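Long-range contact in capsid protein (PDB 5YKU), which forms the shell of a shrimp nodavirus, the domain here being the protrusion that probably builds the dimeric spikes on the particle surface: residues A[54-66]-A[95-107]. Residues are numbered along the deposited sequence; the frame is centred on the assembly and turned at random.
Sequences EVLQKCTITCNEV and EATFTLVTDYQGA
Two neighbouring antiparallel strands of the protrusion domain, 57-63 and 96-104, pair from Gln57 opposite Tyr104 to Cys63 opposite Phe98, and their two sheet faces differ sharply in character. On the buried face, Gln57 lies across Tyr104: its CB sits over the ring centre, 3.5 Å from the centroid, while Lys58 O meets the ring edge in plane. With CG beside the backbone N (chi1 -64°) and the chain then extended, the Gln57 amide lies over the CD2 side of the ring, its plane 26° from the ring's, and NE2 donates a straight bond (169°) to Gly106 O at 2.9 Å; OE1 is held by Arg50. Further along, Ile61 CD1 packs beside Leu100 CD2 at 3.7 Å, and Cys63 SG rests over the rim of the Phe98 face, 4.2 Å from its centroid. The other face is mostly polar, though it includes Val101; water bridges Lys58 NZ to Asp103 OD2, whose carboxylate also pairs with Lys26. Where strand 57-63 ends, Asn64 N bonds to Thr97 O, and its OD1 accepts from Thr99 OG1 on an in-plane lone pair (2.7 Å). Glu65 folds back at chi2, so that OE2 accepts the Thr97 N-H at 2.9 Å, on the carboxylate's anti side. Nearby Glu95 OE2 ligates zinc and bonds to Thr34. Side chains alternating between a largely buried face and a hydrated one mark an amphipathic antiparallel beta-sheet.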
loop_
_atom_site.group_PDB
_atom_site.type_symbol
_atom_site.label_atom_id
_atom_site.label_comp_id
_atom_site.label_asym_id
_atom_site.label_seq_id
_atom_site.Cartn_x
_atom_site.Cartn_y
_atom_site.Cartn_z
ATOM N N GLU A 54 9.020 -11.240 15.094
ATOM C CA GLU A 54 9.541 -12.588 15.234
ATOM C C GLU A 54 8.424 -13.637 15.289
ATOM O O GLU A 54 8.739 -14.800 15.654
ATOM C CB GLU A 54 10.556 -12.740 16.367
ATOM C CG GLU A 54 11.728 -11.723 16.216
ATOM C CD GLU A 54 12.573 -11.683 14.902
ATOM O OE1 GLU A 54 12.534 -12.534 13.946
ATOM O OE2 GLU A 54 13.341 -10.632 14.694
ATOM N N VAL A 55 7.200 -13.310 14.997
ATOM C CA VAL A 55 6.052 -14.204 15.076
ATOM C C VAL A 55 5.312 -14.239 13.771
ATOM O O VAL A 55 4.084 -14.424 13.702
ATOM C CB VAL A 55 5.199 -14.006 16.326
ATOM C CG1 VAL A 55 5.990 -14.360 17.584
ATOM C CG2 VAL A 55 4.634 -12.641 16.422
ATOM N N LEU A 56 6.081 -14.136 12.670
ATOM C CA LEU A 56 5.616 -14.575 11.393
ATOM C C LEU A 56 4.355 -13.867 10.930
ATOM O O LEU A 56 3.264 -14.423 10.766
ATOM C CB LEU A 56 5.398 -16.085 11.268
ATOM C CG LEU A 56 6.661 -16.949 11.402
ATOM C CD1 LEU A 56 7.175 -17.108 12.816
ATOM C CD2 LEU A 56 6.342 -18.394 10.819
ATOM N N GLN A 57 4.405 -12.542 10.800
ATOM C CA GLN A 57 3.278 -11.700 10.469
ATOM C C GLN A 57 3.249 -11.500 8.967
ATOM O O GLN A 57 4.002 -10.688 8.385
ATOM C CB GLN A 57 3.330 -10.403 11.314
ATOM C CG GLN A 57 3.191 -10.715 12.775
ATOM C CD GLN A 57 3.171 -9.557 13.719
ATOM O OE1 GLN A 57 3.699 -8.455 13.388
ATOM N NE2 GLN A 57 2.621 -9.745 14.856
ATOM N N LYS A 58 2.430 -12.253 8.256
ATOM C CA LYS A 58 2.308 -12.212 6.817
ATOM C C LYS A 58 1.134 -11.347 6.387
ATOM O O LYS A 58 0.012 -11.493 6.930
ATOM C CB LYS A 58 2.035 -13.629 6.271
ATOM C CG LYS A 58 2.065 -13.700 4.741
ATOM C CD LYS A 58 1.720 -15.130 4.221
ATOM C CE LYS A 58 1.751 -15.186 2.753
ATOM N NZ LYS A 58 1.422 -16.638 2.419
ATOM N N CYS A 59 1.370 -10.449 5.434
ATOM C CA CYS A 59 0.279 -9.649 4.883
ATOM C C CYS A 59 0.429 -9.565 3.382
ATOM O O CYS A 59 1.549 -9.346 2.901
ATOM C CB CYS A 59 0.380 -8.226 5.515
ATOM S SG CYS A 59 -0.841 -7.065 4.805
ATOM N N THR A 60 -0.657 -9.758 2.700
ATOM C CA THR A 60 -0.715 -9.657 1.239
ATOM C C THR A 60 -1.769 -8.688 0.832
ATOM O O THR A 60 -2.922 -8.757 1.408
ATOM C CB THR A 60 -0.993 -11.029 0.597
ATOM O OG1 THR A 60 -0.117 -12.009 1.137
ATOM C CG2 THR A 60 -0.822 -11.001 -0.857
ATOM N N ILE A 61 -1.507 -7.798 -0.080
ATOM C CA ILE A 61 -2.422 -6.704 -0.443
ATOM C C ILE A 61 -2.629 -6.670 -1.903
ATOM O O ILE A 61 -1.681 -6.760 -2.687
ATOM C CB ILE A 61 -1.893 -5.353 0.051
ATOM C CG1 ILE A 61 -1.579 -5.577 1.567
ATOM C CG2 ILE A 61 -2.875 -4.231 -0.291
ATOM C CD1 ILE A 61 -1.283 -4.339 2.232
ATOM N N THR A 62 -3.902 -6.486 -2.310
ATOM C CA THR A 62 -4.259 -6.206 -3.678
ATOM C C THR A 62 -5.199 -4.994 -3.695
ATOM O O THR A 62 -5.737 -4.618 -2.626
ATOM C CB THR A 62 -4.916 -7.442 -4.334
ATOM O OG1 THR A 62 -6.094 -7.787 -3.581
ATOM C CG2 THR A 62 -3.994 -8.583 -4.460
ATOM N N CYS A 63 -5.429 -4.418 -4.854
ATOM C CA CYS A 63 -6.311 -3.239 -4.989
ATOM C C CYS A 63 -7.591 -3.590 -5.723
ATOM O O CYS A 63 -7.538 -4.343 -6.712
ATOM C CB CYS A 63 -5.563 -2.166 -5.749
ATOM S SG CYS A 63 -6.445 -0.621 -5.959
ATOM N N ASN A 64 -8.692 -3.106 -5.210
ATOM C CA ASN A 64 -10.029 -3.427 -5.758
ATOM C C ASN A 64 -10.409 -2.495 -6.843
ATOM O O ASN A 64 -11.430 -2.764 -7.479
ATOM C CB ASN A 64 -11.066 -3.276 -4.639
ATOM C CG ASN A 64 -10.947 -4.224 -3.525
ATOM O OD1 ASN A 64 -10.038 -4.910 -3.314
ATOM N ND2 ASN A 64 -11.981 -4.184 -2.706
ATOM N N GLU A 65 -9.704 -1.444 -7.136
ATOM C CA GLU A 65 -10.066 -0.467 -8.176
ATOM C C GLU A 65 -10.091 -1.128 -9.569
ATOM O O GLU A 65 -9.225 -1.947 -9.859
ATOM C CB GLU A 65 -9.204 0.793 -8.191
ATOM C CG GLU A 65 -9.298 1.582 -6.945
ATOM C CD GLU A 65 -10.724 1.902 -6.474
ATOM O OE1 GLU A 65 -11.463 2.448 -7.338
ATOM O OE2 GLU A 65 -11.072 1.670 -5.263
ATOM N N VAL A 66 -11.011 -0.755 -10.423
ATOM C CA VAL A 66 -10.995 -1.226 -11.757
ATOM C C VAL A 66 -9.630 -0.963 -12.400
ATOM O O VAL A 66 -9.090 0.102 -12.254
ATOM C CB VAL A 66 -12.148 -0.592 -12.539
ATOM C CG1 VAL A 66 -12.066 -0.885 -13.997
ATOM C CG2 VAL A 66 -13.505 -1.105 -12.015
ATOM N N GLU A 95 -9.951 8.295 -3.832
ATOM C CA GLU A 95 -9.715 7.157 -3.025
ATOM C C GLU A 95 -9.363 5.930 -3.831
ATOM O O GLU A 95 -9.641 5.797 -5.009
ATOM C CB GLU A 95 -10.966 6.895 -2.143
ATOM C CG GLU A 95 -11.356 8.028 -1.236
ATOM C CD GLU A 95 -12.301 7.569 -0.076
ATOM O OE1 GLU A 95 -12.945 6.598 -0.202
ATOM O OE2 GLU A 95 -12.214 8.343 0.845
ATOM N N ALA A 96 -8.830 4.934 -3.089
ATOM C CA ALA A 96 -8.655 3.603 -3.647
ATOM C C ALA A 96 -8.819 2.602 -2.539
ATOM O O ALA A 96 -8.281 2.807 -1.451
ATOM C CB ALA A 96 -7.301 3.487 -4.344
ATOM N N THR A 97 -9.523 1.534 -2.802
ATOM C CA THR A 97 -9.770 0.506 -1.832
ATOM C C THR A 97 -8.856 -0.660 -2.078
ATOM O O THR A 97 -8.683 -1.129 -3.197
ATOM C CB THR A 97 -11.207 0.010 -1.911
ATOM O OG1 THR A 97 -12.108 1.107 -1.635
ATOM C CG2 THR A 97 -11.510 -1.098 -0.917
ATOM N N PHE A 98 -8.254 -1.164 -1.041
ATOM C CA PHE A 98 -7.358 -2.343 -1.000
ATOM C C PHE A 98 -7.891 -3.426 -0.142
ATOM O O PHE A 98 -8.544 -3.152 0.864
ATOM C CB PHE A 98 -5.957 -1.920 -0.471
ATOM C CG PHE A 98 -5.305 -0.905 -1.376
ATOM C CD1 PHE A 98 -5.628 0.465 -1.265
ATOM C CD2 PHE A 98 -4.376 -1.265 -2.299
ATOM C CE1 PHE A 98 -5.080 1.386 -2.151
ATOM C CE2 PHE A 98 -3.831 -0.328 -3.165
ATOM C CZ PHE A 98 -4.181 0.995 -3.096
ATOM N N THR A 99 -7.610 -4.636 -0.553
ATOM C CA THR A 99 -7.941 -5.838 0.224
ATOM C C THR A 99 -6.707 -6.404 0.836
ATOM O O THR A 99 -5.693 -6.645 0.120
ATOM C CB THR A 99 -8.617 -6.901 -0.627
ATOM O OG1 THR A 99 -9.902 -6.350 -1.041
ATOM C CG2 THR A 99 -8.937 -8.154 0.171
ATOM N N LEU A 100 -6.658 -6.555 2.104
ATOM C CA LEU A 100 -5.617 -7.084 2.908
ATOM C C LEU A 100 -5.942 -8.455 3.403
ATOM O O LEU A 100 -7.025 -8.704 3.924
ATOM C CB LEU A 100 -5.277 -6.208 4.105
ATOM C CG LEU A 100 -4.832 -4.750 3.789
ATOM C CD1 LEU A 100 -6.071 -3.844 3.685
ATOM C CD2 LEU A 100 -3.874 -4.228 4.811
ATOM N N VAL A 101 -5.065 -9.418 3.212
ATOM C CA VAL A 101 -5.182 -10.775 3.726
ATOM C C VAL A 101 -4.019 -11.008 4.667
ATOM O O VAL A 101 -2.835 -10.892 4.220
ATOM C CB VAL A 101 -5.230 -11.791 2.616
ATOM C CG1 VAL A 101 -5.291 -13.227 3.211
ATOM C CG2 VAL A 101 -6.338 -11.554 1.595
ATOM N N THR A 102 -4.315 -11.197 5.918
ATOM C CA THR A 102 -3.283 -11.333 6.957
ATOM C C THR A 102 -3.311 -12.688 7.554
ATOM O O THR A 102 -4.342 -13.253 7.803
ATOM C CB THR A 102 -3.315 -10.240 7.985
ATOM O OG1 THR A 102 -4.631 -10.207 8.570
ATOM C CG2 THR A 102 -3.050 -8.857 7.373
ATOM N N ASP A 103 -2.152 -13.233 7.844
ATOM C CA ASP A 103 -1.942 -14.524 8.478
ATOM C C ASP A 103 -0.730 -14.334 9.418
ATOM O O ASP A 103 0.425 -14.296 8.991
ATOM C CB ASP A 103 -1.676 -15.618 7.416
ATOM C CG ASP A 103 -1.375 -16.924 8.033
ATOM O OD1 ASP A 103 -1.209 -17.082 9.234
ATOM O OD2 ASP A 103 -1.125 -17.829 7.171
ATOM N N TYR A 104 -0.999 -14.065 10.668
ATOM C CA TYR A 104 -0.026 -13.745 11.681
ATOM C C TYR A 104 0.052 -14.907 12.655
ATOM O O TYR A 104 -1.006 -15.290 13.194
ATOM C CB TYR A 104 -0.379 -12.447 12.409
ATOM C CG TYR A 104 -0.237 -11.113 11.710
ATOM C CD1 TYR A 104 -0.182 -11.009 10.313
ATOM C CD2 TYR A 104 -0.180 -9.923 12.441
ATOM C CE1 TYR A 104 -0.094 -9.769 9.676
ATOM C CE2 TYR A 104 -0.074 -8.719 11.826
ATOM C CZ TYR A 104 -0.078 -8.629 10.431
ATOM O OH TYR A 104 0.024 -7.417 9.761
ATOM N N GLN A 105 1.194 -15.444 12.960
ATOM C CA GLN A 105 1.270 -16.548 13.961
ATOM C C GLN A 105 0.923 -16.045 15.309
ATOM O O GLN A 105 0.215 -16.695 16.076
ATOM C CB GLN A 105 2.616 -17.164 13.947
ATOM C CG GLN A 105 2.766 -18.305 14.990
ATOM C CD GLN A 105 4.157 -18.799 15.026
ATOM O OE1 GLN A 105 4.877 -18.467 16.029
ATOM N NE2 GLN A 105 4.548 -19.427 14.082
ATOM N N GLY A 106 1.379 -14.846 15.665
ATOM C CA GLY A 106 1.033 -14.086 16.854
ATOM C C GLY A 106 0.660 -12.677 16.565
ATOM O O GLY A 106 1.108 -12.166 15.504
ATOM N N ALA A 107 -0.259 -12.006 17.314
ATOM C CA ALA A 107 -0.779 -10.632 16.904
ATOM C C ALA A 107 -1.147 -9.813 18.185
ATOM O O ALA A 107 -2.293 -9.145 18.165
ATOM C CB ALA A 107 -1.873 -10.624 15.947
HETATM O O HOH W 1 -0.677 -17.633 4.308
HETATM O O HOH W 2 -1.125 -12.916 3.490
HETATM O O HOH W 3 -5.666 -9.172 -1.279
HETATM O O HOH W 4 -12.609 3.195 -3.278
#